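Local coordinates for hypothetical UPF0334 kinase-like protein AQ_1292 (Aquifex aeolicus, PDB 1YE8), which hydrolyses nucleoside triphosphates (ATP, GTP, CTP, TTP and UTP) to the diphosphates and phosphate, and has no kinase activity, at residues I29-E34 / I85-R90; I58-F63 / Y73-Q78; K101-D106 / V131-T136. One frame throughout, in Å; residues are numbered along the deposited sequence.

All three contacts lie in one NTPase domain of RecA-like fold, built on a parallel and an antiparallel sheet. Residues 58-63 and 73-78 (interaction 2) fall between the two segments of interaction 1, and interaction 3 comes after both. Interactions 1 and 2 share helix 77-97, which begins beside the antiparallel sheet and runs on to cover the corner at Gly30; their centres lie about 17 Å apart. Interaction 3 sits in the parallel sheet, its centre about 9 Å from that of interaction 1, and strand 102-105 bonds directly to residues 29-31. Interactions 2 and 3 do not touch, but Thr33 links them, packing on Phe59 and bonding to the Asp106 carbonyl.

Interaction 1: residues I29-E34 / I85-R90; sequences IGFWTE and IPILER
Ile87 of helix 77-97 lies over the corner where the chain passes Gly30, and apolar side-chain packing carries most of the contact. Its CD1 meets Ile29 CG2 at 4.0 Å, while the other branch, CG2, reaches the rim of the Phe31 ring, 4.1 Å from CD2. Leu88, one residue along the helix, meets the same ring edge near its plane: Leu88 CD1 is 3.7 Å from Phe31 CE2, the two side chains crossing at about a right angle. A beta-branched isoleucine suits the first place because its two arms can serve Ile29 and Phe31 at once.

The backbone takes part through van der Waals contact. Ile87 CG1, held anti to the backbone N (chi1 -163°), comes to 3.6 Å from Gly30 O. An alanine in place of Ile87 would probably take one of the two neighbours from Ile29 CG2 and leave the Phe31 edge to Leu88 alone among the helix residues of this contact, opening a gap beside the Gly30 carbonyl.

Gly30 is where the chain leaves the parallel sheet, to which Ile29 belongs, for the antiparallel sheet begun by strand 31-36, a second sheet packed against the parallel one in this variation of the RecA fold. The backbone angles of Gly30 (phi 155°, psi -140°) would press a side chain against the preceding carbonyl oxygen, and Leu88 CD2 fills the space beside its CA at 4.2 Å. Phe118 of helix 116-126 also packs on Phe31 and Leu88.

The polar part of the contact is Arg90, which spreads one face of its guanidinium over Ile29 CG2; the methyl stands 4.3 Å above the centre of the plane. Its nitrogens form salt bridges with Glu94 and Glu53.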
loop_
_atom_site.group_PDB
_atom_site.type_symbol
_atom_site.label_atom_id
_atom_site.label_comp_id
_atom_site.label_asym_id
_atom_site.label_seq_id
_atom_site.Cartn_x
_atom_site.Cartn_y
_atom_site.Cartn_z
ATOM N N ILE A 29 -9.735 5.142 -1.071
ATOM C CA ILE A 29 -8.925 6.191 -1.714
ATOM C C ILE A 29 -7.448 5.887 -1.471
ATOM O O ILE A 29 -7.034 5.708 -0.321
ATOM C CB ILE A 29 -9.260 7.614 -1.184
ATOM C CG1 ILE A 29 -10.771 7.901 -1.166
ATOM C CG2 ILE A 29 -8.510 8.654 -1.994
ATOM C CD1 ILE A 29 -11.166 9.112 -0.254
ATOM N N GLY A 30 -6.648 5.842 -2.532
ATOM C CA GLY A 30 -5.223 5.573 -2.377
ATOM C C GLY A 30 -4.621 4.978 -3.630
ATOM O O GLY A 30 -4.956 5.382 -4.746
ATOM N N PHE A 31 -3.738 4.000 -3.465
ATOM C CA PHE A 31 -3.075 3.411 -4.610
ATOM C C PHE A 31 -2.629 2.002 -4.329
ATOM O O PHE A 31 -2.460 1.594 -3.151
ATOM C CB PHE A 31 -1.886 4.285 -5.083
ATOM C CG PHE A 31 -0.691 4.262 -4.144
ATOM C CD1 PHE A 31 0.236 3.233 -4.190
ATOM C CD2 PHE A 31 -0.523 5.264 -3.190
ATOM C CE1 PHE A 31 1.323 3.207 -3.327
ATOM C CE2 PHE A 31 0.560 5.233 -2.312
ATOM C CZ PHE A 31 1.487 4.207 -2.392
ATOM N N TRP A 32 -2.377 1.283 -5.420
ATOM C CA TRP A 32 -1.702 -0.004 -5.360
ATOM C C TRP A 32 -0.586 -0.059 -6.387
ATOM O O TRP A 32 -0.384 0.897 -7.154
ATOM C CB TRP A 32 -2.678 -1.190 -5.498
ATOM C CG TRP A 32 -3.445 -1.223 -6.803
ATOM C CD1 TRP A 32 -3.087 -1.870 -7.956
ATOM C CD2 TRP A 32 -4.684 -0.564 -7.076
ATOM N NE1 TRP A 32 -4.040 -1.659 -8.928
ATOM C CE2 TRP A 32 -5.028 -0.858 -8.416
ATOM C CE3 TRP A 32 -5.551 0.239 -6.318
ATOM C CZ2 TRP A 32 -6.210 -0.372 -9.018
ATOM C CZ3 TRP A 32 -6.714 0.730 -6.924
ATOM C CH2 TRP A 32 -7.024 0.411 -8.252
ATOM N N THR A 33 0.176 -1.146 -6.357
ATOM C CA THR A 33 1.372 -1.256 -7.183
ATOM C C THR A 33 1.319 -2.552 -7.979
ATOM O O THR A 33 1.241 -3.642 -7.401
ATOM C CB THR A 33 2.628 -1.190 -6.285
ATOM O OG1 THR A 33 2.722 0.120 -5.702
ATOM C CG2 THR A 33 3.921 -1.325 -7.111
ATOM N N GLU A 34 1.317 -2.430 -9.302
ATOM C CA GLU A 34 1.215 -3.592 -10.168
ATOM C C GLU A 34 2.518 -3.866 -10.877
ATOM O O GLU A 34 3.253 -2.948 -11.225
ATOM C CB GLU A 34 0.119 -3.383 -11.201
ATOM C CG GLU A 34 -1.284 -3.528 -10.621
ATOM C CD GLU A 34 -2.376 -3.622 -11.675
ATOM O OE1 GLU A 34 -2.075 -3.904 -12.861
ATOM O OE2 GLU A 34 -3.553 -3.392 -11.311
ATOM N N ILE A 85 1.830 10.940 -3.593
ATOM C CA ILE A 85 1.675 11.937 -2.537
ATOM C C ILE A 85 0.315 12.647 -2.603
ATOM O O ILE A 85 -0.396 12.704 -1.587
ATOM C CB ILE A 85 2.885 12.905 -2.473
ATOM C CG1 ILE A 85 4.186 12.108 -2.260
ATOM C CG2 ILE A 85 2.674 13.940 -1.349
ATOM C CD1 ILE A 85 4.235 11.229 -0.988
ATOM N N PRO A 86 -0.092 13.166 -3.765
ATOM C CA PRO A 86 -1.381 13.858 -3.783
ATOM C C PRO A 86 -2.550 12.924 -3.465
ATOM O O PRO A 86 -3.462 13.358 -2.756
ATOM C CB PRO A 86 -1.467 14.471 -5.185
ATOM C CG PRO A 86 -0.390 13.853 -5.973
ATOM C CD PRO A 86 0.637 13.308 -5.044
ATOM N N ILE A 87 -2.538 11.679 -3.934
ATOM C CA ILE A 87 -3.674 10.817 -3.617
ATOM C C ILE A 87 -3.712 10.446 -2.128
ATOM O O ILE A 87 -4.795 10.375 -1.544
ATOM C CB ILE A 87 -3.764 9.575 -4.552
ATOM C CG1 ILE A 87 -5.165 8.953 -4.469
ATOM C CG2 ILE A 87 -2.730 8.521 -4.212
ATOM C CD1 ILE A 87 -6.265 9.800 -5.136
ATOM N N LEU A 88 -2.550 10.272 -1.494
ATOM C CA LEU A 88 -2.556 9.983 -0.056
ATOM C C LEU A 88 -2.910 11.206 0.776
ATOM O O LEU A 88 -3.575 11.073 1.800
ATOM C CB LEU A 88 -1.234 9.365 0.407
ATOM C CG LEU A 88 -0.973 7.914 -0.021
ATOM C CD1 LEU A 88 0.202 7.338 0.758
ATOM C CD2 LEU A 88 -2.190 6.994 0.123
ATOM N N GLU A 89 -2.481 12.398 0.355
ATOM C CA GLU A 89 -2.860 13.608 1.093
ATOM C C GLU A 89 -4.378 13.804 1.034
ATOM O O GLU A 89 -5.018 14.147 2.033
ATOM C CB GLU A 89 -2.143 14.852 0.552
ATOM C CG GLU A 89 -0.633 14.821 0.758
ATOM C CD GLU A 89 -0.151 15.314 2.109
ATOM O OE1 GLU A 89 -0.965 15.474 3.036
ATOM O OE2 GLU A 89 1.082 15.519 2.259
ATOM N N ARG A 90 -4.957 13.579 -0.147
ATOM C CA ARG A 90 -6.412 13.617 -0.299
ATOM C C ARG A 90 -7.087 12.541 0.558
ATOM O O ARG A 90 -8.043 12.826 1.288
ATOM C CB ARG A 90 -6.807 13.432 -1.765
ATOM C CG ARG A 90 -8.286 13.285 -1.974
ATOM C CD ARG A 90 -8.706 13.027 -3.408
ATOM N NE ARG A 90 -10.027 12.434 -3.358
ATOM C CZ ARG A 90 -10.575 11.706 -4.297
ATOM N NH1 ARG A 90 -9.941 11.495 -5.459
ATOM N NH2 ARG A 90 -11.780 11.197 -4.068
#

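Interaction 2: residues I58-F63 / Y73-Q78; sequences IFSSKF and YGVNVQ
Ser60 and Val75 face each other as a non-hydrogen-bonded antiparallel pair, and here the two strands pack tightly. Ser60 CA approaches Gly74 O to 3.2 Å in a CA-H...O contact, and its OG, a small group that fits the limited room, lies 3.4 Å from Tyr73 CB. This hydroxyl is buried without a polar partner. Beside the pair, Ser61 and Gly74 bond both ways: Ser61 N to Gly74 O at 3.0 Å and Gly74 N to Ser61 O at 2.9 Å, the latter amide lying well above the carbonyl plane. Asn76 N closes the pairing on Phe59 O at 2.8 Å, with an N-H...O angle of 164°. Val75 CG1 meets the Phe59 ring at its edge, 4.3 Å from CD2.

Phe59 and Ser60 both pair with Phe47 of the neighbouring strand 46-51, a classic beta bulge in the antiparallel sheet. Asn76 follows strand 73-75 and stands at the N-cap of helix 77-97, where its short amide side chain suits the role: OD1 accepts from Tyr79 N.

On the solvent side the exposed Lys62 lies over the buried Tyr73 by van der Waals and CH-pi contact alone. With CG beside its backbone N (chi1 -63°), the extended chain is sent across the ring; CG sits over the face, 4.2 Å from the centroid, and CE reaches 3.5 Å from Tyr73 OH. That hydroxyl is hydrogen-bonded to Arg44. Ser61 OG accepts from Phe63 N, forming an ST turn.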
loop_
_atom_site.group_PDB
_atom_site.type_symbol
_atom_site.label_atom_id
_atom_site.label_comp_id
_atom_site.label_asym_id
_atom_site.label_seq_id
_atom_site.Cartn_x
_atom_site.Cartn_y
_atom_site.Cartn_z
ATOM N N ILE A 58 4.785 4.111 -14.377
ATOM C CA ILE A 58 5.909 3.246 -14.030
ATOM C C ILE A 58 6.903 4.061 -13.216
ATOM O O ILE A 58 7.426 5.076 -13.685
ATOM C CB ILE A 58 6.607 2.657 -15.282
ATOM C CG1 ILE A 58 5.631 1.750 -16.042
ATOM C CG2 ILE A 58 7.860 1.868 -14.866
ATOM C CD1 ILE A 58 6.175 1.214 -17.385
ATOM N N PHE A 59 7.163 3.627 -11.986
ATOM C CA PHE A 59 8.129 4.317 -11.136
ATOM C C PHE A 59 9.374 3.500 -10.802
ATOM O O PHE A 59 10.308 4.018 -10.211
ATOM C CB PHE A 59 7.462 4.807 -9.838
ATOM C CG PHE A 59 7.112 3.697 -8.851
ATOM C CD1 PHE A 59 5.895 3.030 -8.939
ATOM C CD2 PHE A 59 7.987 3.358 -7.831
ATOM C CE1 PHE A 59 5.551 2.015 -8.023
ATOM C CE2 PHE A 59 7.664 2.330 -6.920
ATOM C CZ PHE A 59 6.433 1.663 -7.022
ATOM N N SER A 60 9.391 2.224 -11.173
ATOM C CA SER A 60 10.553 1.390 -10.934
ATOM C C SER A 60 10.691 0.466 -12.124
ATOM O O SER A 60 9.707 -0.125 -12.554
ATOM C CB SER A 60 10.355 0.576 -9.659
ATOM O OG SER A 60 11.424 -0.325 -9.454
ATOM N N SER A 61 11.899 0.354 -12.670
ATOM C CA SER A 61 12.090 -0.437 -13.885
ATOM C C SER A 61 13.531 -0.889 -14.024
ATOM O O SER A 61 14.453 -0.169 -13.636
ATOM C CB SER A 61 11.705 0.375 -15.138
ATOM O OG SER A 61 11.919 -0.362 -16.350
ATOM N N LYS A 62 13.707 -2.073 -14.608
ATOM C CA LYS A 62 15.024 -2.525 -15.059
ATOM C C LYS A 62 15.658 -1.570 -16.086
ATOM O O LYS A 62 16.875 -1.566 -16.224
ATOM C CB LYS A 62 14.946 -3.957 -15.604
ATOM C CG LYS A 62 14.537 -4.956 -14.530
ATOM C CD LYS A 62 14.639 -6.389 -14.984
ATOM C CE LYS A 62 14.323 -7.285 -13.824
ATOM N NZ LYS A 62 14.941 -8.616 -13.942
ATOM N N PHE A 63 14.851 -0.760 -16.777
ATOM C CA PHE A 63 15.406 0.208 -17.730
ATOM C C PHE A 63 15.819 1.522 -17.088
ATOM O O PHE A 63 16.510 2.329 -17.725
ATOM C CB PHE A 63 14.390 0.547 -18.823
ATOM C CG PHE A 63 13.972 -0.611 -19.680
ATOM C CD1 PHE A 63 14.900 -1.293 -20.474
ATOM C CD2 PHE A 63 12.631 -0.987 -19.741
ATOM C CE1 PHE A 63 14.497 -2.358 -21.287
ATOM C CE2 PHE A 63 12.214 -2.053 -20.554
ATOM C CZ PHE A 63 13.149 -2.738 -21.330
ATOM N N TYR A 73 16.220 -3.244 -10.381
ATOM C CA TYR A 73 15.197 -2.214 -10.600
ATOM C C TYR A 73 15.676 -0.847 -10.140
ATOM O O TYR A 73 15.998 -0.672 -8.972
ATOM C CB TYR A 73 13.920 -2.574 -9.833
ATOM C CG TYR A 73 13.294 -3.863 -10.292
ATOM C CD1 TYR A 73 12.441 -3.890 -11.381
ATOM C CD2 TYR A 73 13.600 -5.067 -9.661
ATOM C CE1 TYR A 73 11.882 -5.088 -11.837
ATOM C CE2 TYR A 73 13.044 -6.259 -10.097
ATOM C CZ TYR A 73 12.192 -6.261 -11.186
ATOM O OH TYR A 73 11.640 -7.442 -11.630
ATOM N N GLY A 74 15.698 0.116 -11.057
ATOM C CA GLY A 74 15.976 1.506 -10.732
ATOM C C GLY A 74 14.685 2.201 -10.353
ATOM O O GLY A 74 13.691 2.088 -11.068
ATOM N N VAL A 75 14.693 2.877 -9.208
ATOM C CA VAL A 75 13.507 3.555 -8.696
ATOM C C VAL A 75 13.584 5.059 -8.945
ATOM O O VAL A 75 14.562 5.732 -8.561
ATOM C CB VAL A 75 13.316 3.309 -7.187
ATOM C CG1 VAL A 75 12.081 4.048 -6.663
ATOM C CG2 VAL A 75 13.195 1.814 -6.898
ATOM N N ASN A 76 12.547 5.579 -9.598
ATOM C CA ASN A 76 12.422 7.013 -9.790
ATOM C C ASN A 76 11.462 7.568 -8.742
ATOM O O ASN A 76 10.218 7.416 -8.842
ATOM C CB ASN A 76 11.956 7.331 -11.203
ATOM C CG ASN A 76 12.021 8.810 -11.510
ATOM O OD1 ASN A 76 11.609 9.636 -10.690
ATOM N ND2 ASN A 76 12.538 9.159 -12.702
ATOM N N VAL A 77 12.061 8.142 -7.703
ATOM C CA VAL A 77 11.321 8.627 -6.548
ATOM C C VAL A 77 10.313 9.700 -6.965
ATOM O O VAL A 77 9.197 9.743 -6.449
ATOM C CB VAL A 77 12.287 9.142 -5.465
ATOM C CG1 VAL A 77 11.546 9.953 -4.390
ATOM C CG2 VAL A 77 13.062 7.983 -4.870
ATOM N N GLN A 78 10.718 10.565 -7.895
ATOM C CA GLN A 78 9.877 11.653 -8.378
ATOM C C GLN A 78 8.646 11.108 -9.114
ATOM O O GLN A 78 7.526 11.592 -8.900
ATOM C CB GLN A 78 10.698 12.606 -9.260
ATOM C CG GLN A 78 11.719 13.463 -8.468
ATOM C CD GLN A 78 12.858 12.649 -7.815
ATOM O OE1 GLN A 78 13.182 12.873 -6.640
ATOM N NE2 GLN A 78 13.452 11.701 -8.566
#

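Interaction 3: residues K101-D106 / V131-T136; sequences KVIIID and VNVVAT
Thr136 OG1 donates to Asp106 OD1 at 2.6 Å, using the carboxylate's anti lone pair. Thr136 holds OG1 between its backbone N and carbonyl carbon (chi1 56°), which brings the hydroxyl up to the acid. The other oxygen, Asp106 OD2, is hydrogen-bonded to Thr14 of the P-loop. With both oxygens engaged, the carboxylate is fixed in rotation, its side chain about 4 Å from a bound magnesium ion; this is consistent with Asp106 being the Walker B aspartate, at the end of a hydrophobic strand predicted to form part of the ATP site.

Behind it the parallel strands exchange four backbone bonds. Ile103 N donates to Asn132 O, and Val134 N to Ile103 O at 2.8 Å, nearly straight on to the oxygen. Ile105 N then donates to Val134 O, and Thr136 N to Ile105 O at 3.1 Å. CA-H...O contacts add to these, as from Ala135 CA to Ile105 O at 3.2 Å. At the start of the strands the pairing gives way to water: one molecule donates to Lys101 O at 2.8 Å and accepts from Asn132 N at 3.0 Å. Asn132 ND2 makes a weak bond to the same Lys101 carbonyl, while its OD1 is taken by Met1 N.

Branched residues suit a sheet covered on both faces. Val102 CG1 meets Val134 CG2 at 3.8 Å on one; on the other, Ile105 lies against Val133 and the small Ala135. Strands 102-105 and 132-136 are the two strands of a beta-alpha-beta unit, and its helix 116-126 packs on Ile103, Ile105 and Val133, whereas helix 13-24 covers Val102, Ile104 and Thr136, with residues 28-29 and strand 2-6 flanking the two strands in the sheet.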
loop_
_atom_site.group_PDB
_atom_site.type_symbol
_atom_site.label_atom_id
_atom_site.label_comp_id
_atom_site.label_asym_id
_atom_site.label_seq_id
_atom_site.Cartn_x
_atom_site.Cartn_y
_atom_site.Cartn_z
ATOM N N LYS A 101 -14.519 6.244 4.937
ATOM C CA LYS A 101 -13.418 6.166 3.983
ATOM C C LYS A 101 -12.285 5.297 4.518
ATOM O O LYS A 101 -12.013 5.233 5.736
ATOM C CB LYS A 101 -12.880 7.565 3.626
ATOM C CG LYS A 101 -13.874 8.519 2.967
ATOM C CD LYS A 101 -14.354 8.087 1.594
ATOM C CE LYS A 101 -15.198 9.208 0.978
ATOM N NZ LYS A 101 -15.919 8.744 -0.231
ATOM N N VAL A 102 -11.630 4.638 3.574
ATOM C CA VAL A 102 -10.519 3.732 3.860
ATOM C C VAL A 102 -9.360 4.112 2.953
ATOM O O VAL A 102 -9.506 4.121 1.720
ATOM C CB VAL A 102 -10.913 2.252 3.636
ATOM C CG1 VAL A 102 -9.738 1.333 3.963
ATOM C CG2 VAL A 102 -12.153 1.899 4.476
ATOM N N ILE A 103 -8.226 4.441 3.573
ATOM C CA ILE A 103 -7.001 4.780 2.845
ATOM C C ILE A 103 -6.346 3.495 2.364
ATOM O O ILE A 103 -6.228 2.543 3.132
ATOM C CB ILE A 103 -6.036 5.570 3.765
ATOM C CG1 ILE A 103 -6.757 6.820 4.315
ATOM C CG2 ILE A 103 -4.762 5.933 2.999
ATOM C CD1 ILE A 103 -5.957 7.572 5.362
ATOM N N ILE A 104 -5.897 3.483 1.106
ATOM C CA ILE A 104 -5.320 2.279 0.484
ATOM C C ILE A 104 -3.847 2.513 0.163
ATOM O O ILE A 104 -3.523 3.463 -0.545
ATOM C CB ILE A 104 -6.073 1.925 -0.824
ATOM C CG1 ILE A 104 -7.587 1.825 -0.586
ATOM C CG2 ILE A 104 -5.478 0.684 -1.461
ATOM C CD1 ILE A 104 -8.066 0.696 0.334
ATOM N N ILE A 105 -2.956 1.670 0.694
ATOM C CA ILE A 105 -1.511 1.874 0.474
ATOM C C ILE A 105 -0.837 0.536 0.158
ATOM O O ILE A 105 -0.447 -0.209 1.078
ATOM C CB ILE A 105 -0.817 2.522 1.723
ATOM C CG1 ILE A 105 -1.640 3.685 2.315
ATOM C CG2 ILE A 105 0.597 3.002 1.329
ATOM C CD1 ILE A 105 -0.984 4.328 3.539
ATOM N N ASP A 106 -0.682 0.219 -1.121
ATOM C CA ASP A 106 0.047 -0.995 -1.519
ATOM C C ASP A 106 1.167 -0.510 -2.434
ATOM O O ASP A 106 0.894 -0.056 -3.554
ATOM C CB ASP A 106 -0.899 -1.978 -2.237
ATOM C CG ASP A 106 -0.161 -3.084 -2.955
ATOM O OD1 ASP A 106 0.599 -3.838 -2.294
ATOM O OD2 ASP A 106 -0.289 -3.279 -4.177
ATOM N N VAL A 131 -8.345 7.280 11.512
ATOM C CA VAL A 131 -8.529 6.926 10.110
ATOM C C VAL A 131 -8.421 5.429 9.901
ATOM O O VAL A 131 -7.654 4.755 10.603
ATOM C CB VAL A 131 -7.526 7.656 9.160
ATOM C CG1 VAL A 131 -7.678 9.173 9.227
ATOM C CG2 VAL A 131 -6.049 7.248 9.392
ATOM N N ASN A 132 -9.180 4.925 8.931
ATOM C CA ASN A 132 -9.095 3.529 8.504
ATOM C C ASN A 132 -8.125 3.354 7.349
ATOM O O ASN A 132 -8.057 4.210 6.448
ATOM C CB ASN A 132 -10.471 3.013 8.093
ATOM C CG ASN A 132 -11.500 3.177 9.185
ATOM O OD1 ASN A 132 -11.298 2.733 10.314
ATOM N ND2 ASN A 132 -12.609 3.838 8.859
ATOM N N VAL A 133 -7.364 2.261 7.382
ATOM C CA VAL A 133 -6.332 2.004 6.373
ATOM C C VAL A 133 -6.243 0.531 6.034
ATOM O O VAL A 133 -6.343 -0.321 6.925
ATOM C CB VAL A 133 -4.914 2.459 6.852
ATOM C CG1 VAL A 133 -3.879 2.324 5.724
ATOM C CG2 VAL A 133 -4.921 3.889 7.407
ATOM N N VAL A 134 -6.048 0.232 4.747
ATOM C CA VAL A 134 -5.583 -1.090 4.304
ATOM C C VAL A 134 -4.223 -0.890 3.654
ATOM O O VAL A 134 -4.106 -0.137 2.682
ATOM C CB VAL A 134 -6.553 -1.741 3.295
ATOM C CG1 VAL A 134 -5.978 -3.044 2.733
ATOM C CG2 VAL A 134 -7.906 -1.986 3.966
ATOM N N ALA A 135 -3.201 -1.547 4.205
ATOM C CA ALA A 135 -1.824 -1.355 3.700
ATOM C C ALA A 135 -1.150 -2.707 3.600
ATOM O O ALA A 135 -1.519 -3.654 4.311
ATOM C CB ALA A 135 -1.022 -0.430 4.593
ATOM N N THR A 136 -0.154 -2.803 2.723
ATOM C CA THR A 136 0.640 -4.018 2.622
ATOM C C THR A 136 2.083 -3.713 3.000
ATOM O O THR A 136 2.593 -2.593 2.797
ATOM C CB THR A 136 0.619 -4.576 1.195
ATOM O OG1 THR A 136 1.075 -3.572 0.282
ATOM C CG2 THR A 136 -0.810 -4.929 0.788
HETATM O O HOH W 1 -11.421 6.775 8.016
#